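Local coordinates for CRISPR-associated protein, Cse2 family (Thermobifida fusca, PDB 4H79), which probably binds nucleic acid as the CasB (Cse2) subunit of the type I-E CRISPR surveillance complex Cascade, at residues A171-Q176 against Q184-A189; A96-S101 against D105-R110. All coordinates share one frame; numbering follows the deposited sequence.

How the interactions relate
The two contacts illustrate two ways of holding an all-helical protein together: one joins a loop to a helix, the other a helix to a helix. Interaction 2 comes first along the chain: it folds the loop 105-110 back against residues 96-101, in the last part of helix 80-99. Interaction 1 follows, packing helix 167-176 against helix 180-195 near the C-terminus. Their centres are 21 Å apart on opposite sides of the chain's centre, and their nearest atoms stay about 7 Å apart without touching. Helix 167-176 nevertheless links them, because its first residue, Tyr167, bonds to His98 and His108 of interaction 2, while its last turns supply half of interaction 1. Leu174 and Tyr175 also touch helix 80-99, so these two helices connect the regions.

Interaction 1: A171-Q176 against Q184-A189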
ATOM      1  N   ALA A 171      -1.371  -3.014   3.396  1.00 24.84           N
ATOM      2  CA  ALA A 171      -2.399  -3.965   3.012  1.00 23.70           C
ATOM      3  C   ALA A 171      -3.296  -4.268   4.211  1.00 27.41           C
ATOM      4  O   ALA A 171      -4.557  -4.292   4.088  1.00 26.74           O
ATOM      5  CB  ALA A 171      -1.780  -5.260   2.430  1.00 22.55           C
ATOM      6  N   ASP A 172      -2.685  -4.502   5.379  1.00 28.06           N
ATOM      7  CA  ASP A 172      -3.476  -4.707   6.600  1.00 32.29           C
ATOM      8  C   ASP A 172      -4.461  -3.582   6.878  1.00 32.35           C
ATOM      9  O   ASP A 172      -5.642  -3.834   7.234  1.00 28.71           O
ATOM     10  CB  ASP A 172      -2.598  -4.921   7.822  1.00 28.20           C
ATOM     11  CG  ASP A 172      -2.196  -6.396   7.981  1.00 33.22           C
ATOM     12  OD1 ASP A 172      -2.729  -7.302   7.267  1.00 32.19           O
ATOM     13  OD2 ASP A 172      -1.334  -6.654   8.829  1.00 37.44           O
ATOM     14  N   GLN A 173      -3.969  -2.363   6.712  1.00 26.30           N
ATOM     15  CA  GLN A 173      -4.735  -1.156   7.056  1.00 27.20           C
ATOM     16  C   GLN A 173      -5.854  -0.964   6.018  1.00 28.72           C
ATOM     17  O   GLN A 173      -7.000  -0.623   6.403  1.00 30.06           O
ATOM     18  CB  GLN A 173      -3.796   0.088   7.099  1.00 26.86           C
ATOM     19  CG  GLN A 173      -2.837   0.038   8.266  1.00 27.41           C
ATOM     20  CD  GLN A 173      -1.931   1.198   8.311  1.00 27.99           C
ATOM     21  OE1 GLN A 173      -1.553   1.769   7.261  1.00 28.24           O
ATOM     22  NE2 GLN A 173      -1.554   1.590   9.526  1.00 25.25           N
ATOM     23  N   LEU A 174      -5.533  -1.216   4.726  1.00 23.84           N
ATOM     24  CA  LEU A 174      -6.539  -1.236   3.678  1.00 27.26           C
ATOM     25  C   LEU A 174      -7.712  -2.199   4.063  1.00 33.04           C
ATOM     26  O   LEU A 174      -8.884  -1.807   3.996  1.00 32.17           O
ATOM     27  CB  LEU A 174      -5.941  -1.620   2.326  1.00 24.83           C
ATOM     28  CG  LEU A 174      -5.180  -0.476   1.616  1.00 29.01           C
ATOM     29  CD1 LEU A 174      -4.282  -0.933   0.477  1.00 23.64           C
ATOM     30  CD2 LEU A 174      -6.149   0.542   1.026  1.00 35.00           C
ATOM     31  N   TYR A 175      -7.389  -3.442   4.465  1.00 30.53           N
ATOM     32  CA  TYR A 175      -8.385  -4.409   4.929  1.00 35.29           C
ATOM     33  C   TYR A 175      -9.116  -3.876   6.176  1.00 37.35           C
ATOM     34  O   TYR A 175     -10.344  -3.887   6.231  1.00 34.66           O
ATOM     35  CB  TYR A 175      -7.712  -5.804   5.166  1.00 30.29           C
ATOM     36  CG  TYR A 175      -8.578  -6.889   5.615  1.00 33.85           C
ATOM     37  CD1 TYR A 175      -9.712  -7.232   4.884  1.00 25.39           C
ATOM     38  CD2 TYR A 175      -8.273  -7.666   6.782  1.00 31.85           C
ATOM     39  CE1 TYR A 175     -10.533  -8.280   5.286  1.00 35.30           C
ATOM     40  CE2 TYR A 175      -9.103  -8.687   7.170  1.00 37.60           C
ATOM     41  CZ  TYR A 175     -10.197  -8.995   6.395  1.00 36.06           C
ATOM     42  OH  TYR A 175     -10.985  -9.967   6.759  1.00 40.89           O
ATOM     43  N   GLN A 176      -8.367  -3.333   7.138  1.00 33.37           N
ATOM     44  CA  GLN A 176      -8.947  -2.822   8.388  1.00 39.55           C
ATOM     45  C   GLN A 176      -9.982  -1.717   8.149  1.00 39.17           C
ATOM     46  O   GLN A 176     -10.871  -1.532   8.959  1.00 34.18           O
ATOM     47  CB  GLN A 176      -7.841  -2.333   9.343  1.00 31.78           C
ATOM     48  CG  GLN A 176      -8.310  -1.929  10.715  1.00 40.48           C
ATOM     49  CD  GLN A 176      -7.163  -1.606  11.632  1.00 45.08           C
ATOM     50  OE1 GLN A 176      -6.013  -1.476  11.173  1.00 49.51           O
ATOM     51  NE2 GLN A 176      -7.459  -1.450  12.924  1.00 47.11           N
ATOM     52  N   GLN A 184     -11.302   4.437  11.703  1.00 29.36           N
ATOM     53  CA  GLN A 184     -10.860   5.360  12.748  1.00 34.88           C
ATOM     54  C   GLN A 184      -9.484   4.922  13.284  1.00 34.62           C
ATOM     55  O   GLN A 184      -8.623   5.772  13.536  1.00 32.67           O
ATOM     56  CB  GLN A 184     -11.874   5.429  13.926  1.00 32.04           C
ATOM     57  CG  GLN A 184     -11.269   6.089  15.181  1.00 37.97           C
ATOM     58  CD  GLN A 184     -12.287   6.297  16.269  1.00 44.92           C
ATOM     59  OE1 GLN A 184     -13.466   6.480  15.994  1.00 57.36           O
ATOM     60  NE2 GLN A 184     -11.841   6.302  17.534  1.00 43.75           N
ATOM     61  N   ARG A 185      -9.310   3.617  13.509  1.00 29.87           N
ATOM     62  CA  ARG A 185      -8.049   3.123  14.029  1.00 30.99           C
ATOM     63  C   ARG A 185      -6.933   3.388  13.010  1.00 32.23           C
ATOM     64  O   ARG A 185      -5.818   3.805  13.361  1.00 32.04           O
ATOM     65  CB  ARG A 185      -8.162   1.657  14.341  1.00 30.74           C
ATOM     66  CG  ARG A 185      -9.039   1.355  15.560  1.00 37.63           C
ATOM     67  CD  ARG A 185      -8.779  -0.078  15.999  1.00 58.08           C
ATOM     68  NE  ARG A 185      -9.478  -0.329  17.239  1.00 56.11           N
ATOM     69  CZ  ARG A 185     -10.553  -1.091  17.324  1.00 92.16           C
ATOM     70  NH1 ARG A 185     -11.041  -1.699  16.237  1.00 98.24           N
ATOM     71  NH2 ARG A 185     -11.124  -1.246  18.493  1.00 63.90           N
ATOM     72  N   VAL A 186      -7.224   3.199  11.731  1.00 29.10           N
ATOM     73  CA  VAL A 186      -6.219   3.492  10.696  1.00 29.71           C
ATOM     74  C   VAL A 186      -5.874   4.982  10.585  1.00 28.31           C
ATOM     75  O   VAL A 186      -4.699   5.368  10.523  1.00 30.18           O
ATOM     76  CB  VAL A 186      -6.634   2.931   9.320  1.00 28.11           C
ATOM     77  CG1 VAL A 186      -5.614   3.387   8.254  1.00 27.06           C
ATOM     78  CG2 VAL A 186      -6.702   1.373   9.419  1.00 24.09           C
ATOM     79  N   ARG A 187      -6.895   5.843  10.542  1.00 26.29           N
ATOM     80  CA  ARG A 187      -6.658   7.320  10.568  1.00 31.42           C
ATOM     81  C   ARG A 187      -5.815   7.727  11.786  1.00 31.91           C
ATOM     82  O   ARG A 187      -4.864   8.573  11.672  1.00 28.02           O
ATOM     83  CB  ARG A 187      -7.994   8.071  10.607  1.00 27.86           C
ATOM     84  CG  ARG A 187      -8.715   8.097   9.257  1.00 31.94           C
ATOM     85  CD  ARG A 187      -9.842   9.151   9.278  1.00 35.00           C
ATOM     86  NE  ARG A 187     -10.902   8.907  10.323  1.00 38.94           N
ATOM     87  CZ  ARG A 187     -11.933   8.104  10.140  1.00 39.60           C
ATOM     88  NH1 ARG A 187     -12.070   7.460   8.971  1.00 35.09           N
ATOM     89  NH2 ARG A 187     -12.825   7.937  11.096  1.00 37.96           N
ATOM     90  N   THR A 188      -6.135   7.144  12.944  1.00 28.54           N
ATOM     91  CA  THR A 188      -5.380   7.451  14.175  1.00 29.83           C
ATOM     92  C   THR A 188      -3.914   7.014  14.026  1.00 26.85           C
ATOM     93  O   THR A 188      -2.986   7.763  14.360  1.00 29.40           O
ATOM     94  CB  THR A 188      -6.022   6.783  15.404  1.00 29.19           C
ATOM     95  OG1 THR A 188      -7.360   7.282  15.551  1.00 29.21           O
ATOM     96  CG2 THR A 188      -5.226   7.109  16.699  1.00 27.64           C
ATOM     97  N   ALA A 189      -3.681   5.821  13.488  1.00 24.91           N
ATOM     98  CA  ALA A 189      -2.271   5.356  13.282  1.00 25.41           C
ATOM     99  C   ALA A 189      -1.500   6.281  12.304  1.00 30.64           C
ATOM    100  O   ALA A 189      -0.294   6.616  12.497  1.00 30.16           O
ATOM    101  CB  ALA A 189      -2.239   3.872  12.814  1.00 27.40           C
TER
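A helical hairpin packs here through Gln173, Gln176 and Val186, joining the end of helix 167-176 to helix 180-195, which returns after a short connection in this all-helical Cse2 protein. The two short segments run roughly antiparallel, at 141°, with their axes 9.5 Å apart at closest approach. Val186 carries most of the contact from helix 180-195. Its CG1 stands anti to the backbone N (chi1 174°), which sends CG2 toward the other helix, where it sits 3.6 Å from the carbonyl oxygen Gln173 O. Both methyls of Val186 also lie against Gln173 CB. The extended chain of Gln176 slides past Val186 in the opposite direction, laying CB, CG and CD along the same CG2 methyl. The Gln176 side chain crosses that of Arg185 at about a right angle, its NE2 meeting CB and CD of the arginine stem rather than the charged head. One turn away, Gln173 NE2 packs more loosely over Ala189 CB, at 4.1 Å, while its OE1 accepts a hydrogen bond from Trp190 NE1 farther along helix 180-195. The interface thus sets amide and carbonyl groups of one helix against methyls and methylenes of the other, and Leu174 and Tyr175 face helix 80-99 instead. Beside the valine, Gln176 OE1 lies 3.4 Å from Val186 CG2, a van der Waals contact between oxygen and methyl.

Interaction 2: A96-S101 against D105-R110; sequences AIHQQS and DRMHQR. With EDO (1,2-ethanediol), chain C.
Gln99 grips the backbone on both sides of Arg106 with the two ends of one amide. Its OE1 accepts from Met107 N at 2.9 Å, the donor tilted 18° from the carbonyl plane, and its NE2 donates to Asp105 O at 3.0 Å. That second bond lies in the amide plane and runs almost straight onto the carbonyl oxygen. CG of Gln99 lies opposite the backbone N about the first torsion, and the chain then bends at chi2 (66°), turning the amide out to meet the passing loop. Next to this clamp, Met107 crosses the His98 ring at about a right angle. Its CB sits over the centre of one face, 3.7 Å from the ring centroid, in a CH-pi contact. The sulfur approaches obliquely, with Met107 SD 3.3 Å from His98 NE2.

Farther out, Gln99 NE2 also donates to Arg102 O, tying the amide to the residues between the two segments. With an alanine here instead of Gln99, Met107 N, Asp105 O and Arg102 O would probably lose their shared side-chain partner, and the loop would be less firmly tied to the helix. His98 ND1 is hydrogen-bonded to Tyr167 OH, which helps to set the rotation of the ring. His108 is held between Asp22 and the backbone N of Tyr167. Within the loop, Gln109 NE2 reaches back to Arg106 O at 2.9 Å. A 1,2-ethanediol, probably from the crystallisation liquor, bridges His108 O and Arg110 N. Backbone bonds from Met107 and Gln109 to Leu165 secure the segment on its way to helix 114-119. The whole exemplifies a helix-to-loop junction in a helical fold, where a glutamine amide near the helix's C-terminal end clamps the returning backbone.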
ATOM      1  N   ALA A  96       3.585  -1.174  -7.443  1.00 16.58           N
ATOM      2  CA  ALA A  96       4.052  -1.133  -8.855  1.00 17.82           C
ATOM      3  C   ALA A  96       4.273   0.291  -9.345  1.00 15.77           C
ATOM      4  O   ALA A  96       5.212   0.573 -10.085  1.00 16.43           O
ATOM      5  CB  ALA A  96       3.031  -1.851  -9.756  1.00 14.82           C
ATOM      6  N   ILE A  97       3.378   1.177  -8.950  1.00 15.71           N
ATOM      7  CA  ILE A  97       3.531   2.610  -9.296  1.00 18.37           C
ATOM      8  C   ILE A  97       4.723   3.197  -8.553  1.00 16.77           C
ATOM      9  O   ILE A  97       5.583   3.873  -9.151  1.00 17.93           O
ATOM     10  CB  ILE A  97       2.255   3.372  -8.858  1.00 16.31           C
ATOM     11  CG1 ILE A  97       1.077   2.980  -9.771  1.00 20.48           C
ATOM     12  CG2 ILE A  97       2.491   4.912  -8.962  1.00 17.38           C
ATOM     13  CD1 ILE A  97      -0.251   3.359  -9.164  1.00 21.06           C
ATOM     14  N   HIS A  98       4.847   2.847  -7.254  1.00 17.92           N
ATOM     15  CA  HIS A  98       5.962   3.360  -6.392  1.00 16.72           C
ATOM     16  C   HIS A  98       7.325   2.949  -6.851  1.00 16.62           C
ATOM     17  O   HIS A  98       8.272   3.772  -6.912  1.00 15.04           O
ATOM     18  CB  HIS A  98       5.691   2.805  -4.939  1.00 17.01           C
ATOM     19  CG  HIS A  98       6.350   3.624  -3.875  1.00 18.14           C
ATOM     20  ND1 HIS A  98       6.064   3.464  -2.561  1.00 18.84           N
ATOM     21  CD2 HIS A  98       7.404   4.567  -3.968  1.00 18.38           C
ATOM     22  CE1 HIS A  98       6.879   4.320  -1.835  1.00 21.40           C
ATOM     23  NE2 HIS A  98       7.693   4.991  -2.707  1.00 21.18           N
ATOM     24  N   GLN A  99       7.477   1.675  -7.241  1.00 18.02           N
ATOM     25  CA  GLN A  99       8.807   1.113  -7.631  1.00 17.52           C
ATOM     26  C   GLN A  99       9.298   1.508  -9.040  1.00 16.66           C
ATOM     27  O   GLN A  99      10.499   1.505  -9.313  1.00 21.95           O
ATOM     28  CB  GLN A  99       8.783  -0.429  -7.507  1.00 21.85           C
ATOM     29  CG  GLN A  99      10.183  -1.063  -7.581  1.00 23.06           C
ATOM     30  CD  GLN A  99      11.057  -0.659  -6.369  1.00 26.65           C
ATOM     31  OE1 GLN A  99      10.730  -0.983  -5.220  1.00 23.90           O
ATOM     32  NE2 GLN A  99      12.146   0.063  -6.612  1.00 22.84           N
ATOM     33  N   GLN A 100       8.395   1.951  -9.918  1.00 17.73           N
ATOM     34  CA  GLN A 100       8.730   2.078 -11.334  1.00 18.71           C
ATOM     35  C   GLN A 100       9.925   3.032 -11.539  1.00 25.60           C
ATOM     36  O   GLN A 100       9.926   4.186 -11.044  1.00 24.83           O
ATOM     37  CB  GLN A 100       7.517   2.592 -12.148  1.00 18.63           C
ATOM     38  CG  GLN A 100       7.869   2.774 -13.650  1.00 21.13           C
ATOM     39  CD  GLN A 100       6.698   3.326 -14.447  1.00 23.43           C
ATOM     40  OE1 GLN A 100       5.835   4.063 -13.906  1.00 21.05           O
ATOM     41  NE2 GLN A 100       6.676   3.049 -15.737  1.00 21.20           N
ATOM     42  N   SER A 101      10.939   2.514 -12.256  1.00 24.76           N
ATOM     43  CA  SER A 101      12.174   3.244 -12.590  1.00 35.57           C
ATOM     44  C   SER A 101      12.979   3.673 -11.355  1.00 39.02           C
ATOM     45  O   SER A 101      13.795   4.579 -11.426  1.00 43.54           O
ATOM     46  CB  SER A 101      11.878   4.502 -13.436  1.00 38.14           C
ATOM     47  OG  SER A 101      11.134   4.121 -14.577  1.00 34.27           O
ATOM     48  N   ASP A 105      16.821   1.992  -5.034  1.00 49.24           N
ATOM     49  CA  ASP A 105      16.366   1.685  -3.720  1.00 37.65           C
ATOM     50  C   ASP A 105      15.102   0.786  -3.716  1.00 29.26           C
ATOM     51  O   ASP A 105      14.340   0.796  -4.689  1.00 29.52           O
ATOM     52  CB  ASP A 105      16.048   3.005  -3.029  1.00 47.31           C
ATOM     53  CG  ASP A 105      16.616   3.081  -1.639  1.00 67.55           C
ATOM     54  OD1 ASP A 105      16.666   2.009  -0.953  1.00 54.81           O
ATOM     55  OD2 ASP A 105      17.010   4.208  -1.241  1.00 72.52           O
ATOM     56  N   ARG A 106      14.898   0.026  -2.623  1.00 23.10           N
ATOM     57  CA  ARG A 106      13.649  -0.707  -2.443  1.00 27.24           C
ATOM     58  C   ARG A 106      12.512   0.187  -1.925  1.00 28.59           C
ATOM     59  O   ARG A 106      12.626   0.782  -0.832  1.00 26.77           O
ATOM     60  CB  ARG A 106      13.838  -1.861  -1.455  1.00 24.37           C
ATOM     61  CG  ARG A 106      14.925  -2.903  -1.902  1.00 26.72           C
ATOM     62  CD  ARG A 106      15.323  -3.815  -0.743  1.00 41.64           C
ATOM     63  NE  ARG A 106      16.121  -4.964  -1.238  1.00 53.26           N
ATOM     64  CZ  ARG A 106      17.462  -5.026  -1.292  1.00 59.25           C
ATOM     65  NH1 ARG A 106      18.229  -4.022  -0.875  1.00 62.26           N
ATOM     66  NH2 ARG A 106      18.056  -6.106  -1.766  1.00 56.80           N
ATOM     67  N   MET A 107      11.411   0.233  -2.663  1.00 21.50           N
ATOM     68  CA  MET A 107      10.266   1.118  -2.245  1.00 17.65           C
ATOM     69  C   MET A 107       9.360   0.446  -1.238  1.00 20.34           C
ATOM     70  O   MET A 107       8.562   1.087  -0.551  1.00 23.88           O
ATOM     71  CB  MET A 107       9.477   1.642  -3.428  1.00 16.69           C
ATOM     72  CG  MET A 107      10.303   2.631  -4.302  1.00 16.59           C
ATOM     73  SD  MET A 107      10.835   4.108  -3.276  1.00 23.11           S
ATOM     74  CE  MET A 107      12.517   3.792  -2.847  1.00 26.61           C
ATOM     75  N   HIS A 108       9.498  -0.872  -1.094  1.00 20.78           N
ATOM     76  CA  HIS A 108       8.846  -1.561   0.006  1.00 24.09           C
ATOM     77  C   HIS A 108       9.867  -1.896   1.105  1.00 27.18           C
ATOM     78  O   HIS A 108      10.793  -2.691   0.864  1.00 25.17           O
ATOM     79  CB  HIS A 108       8.114  -2.837  -0.488  1.00 21.64           C
ATOM     80  CG  HIS A 108       7.782  -3.784   0.616  1.00 19.74           C
ATOM     81  ND1 HIS A 108       6.903  -3.473   1.651  1.00 23.98           N
ATOM     82  CD2 HIS A 108       8.265  -5.069   0.886  1.00 21.79           C
ATOM     83  CE1 HIS A 108       6.855  -4.522   2.543  1.00 27.32           C
ATOM     84  NE2 HIS A 108       7.673  -5.506   2.080  1.00 22.28           N
ATOM     85  N   GLN A 109       9.725  -1.291   2.295  1.00 20.89           N
ATOM     86  CA  GLN A 109      10.606  -1.576   3.456  1.00 21.21           C
ATOM     87  C   GLN A 109       9.729  -1.653   4.667  1.00 25.10           C
ATOM     88  O   GLN A 109       8.896  -0.748   4.898  1.00 26.26           O
ATOM     89  CB  GLN A 109      11.693  -0.502   3.653  1.00 21.10           C
ATOM     90  CG  GLN A 109      12.675  -0.499   2.478  1.00 22.90           C
ATOM     91  CD  GLN A 109      13.803   0.526   2.609  1.00 25.47           C
ATOM     92  OE1 GLN A 109      14.286   0.737   3.699  1.00 27.55           O
ATOM     93  NE2 GLN A 109      14.241   1.142   1.495  1.00 22.49           N
ATOM     94  N   ARG A 110       9.910  -2.740   5.454  1.00 23.93           N
ATOM     95  CA  ARG A 110       9.142  -2.947   6.665  1.00 28.36           C
ATOM     96  C   ARG A 110       9.369  -1.814   7.645  1.00 29.78           C
ATOM     97  O   ARG A 110      10.500  -1.297   7.770  1.00 31.12           O
ATOM     98  CB  ARG A 110       9.529  -4.263   7.380  1.00 31.74           C
ATOM     99  CG  ARG A 110       9.165  -5.531   6.604  1.00 40.96           C
ATOM    100  CD  ARG A 110       7.671  -5.695   6.282  1.00 38.96           C
ATOM    101  NE  ARG A 110       6.793  -5.463   7.418  1.00 53.97           N
ATOM    102  CZ  ARG A 110       6.764  -6.236   8.480  1.00 39.82           C
ATOM    103  NH1 ARG A 110       7.517  -7.300   8.524  1.00 57.93           N
ATOM    104  NH2 ARG A 110       5.971  -5.965   9.475  1.00 43.18           N
TER
HETATM  105  C1  EDO C 302      11.204  -5.368   3.347  1.00 41.38           C
HETATM  106  O1  EDO C 302      11.769  -4.633   4.467  1.00 41.37           O
HETATM  107  C2  EDO C 302      12.283  -5.658   2.305  1.00 47.66           C
HETATM  108  O2  EDO C 302      12.717  -4.384   1.827  1.00 37.43           O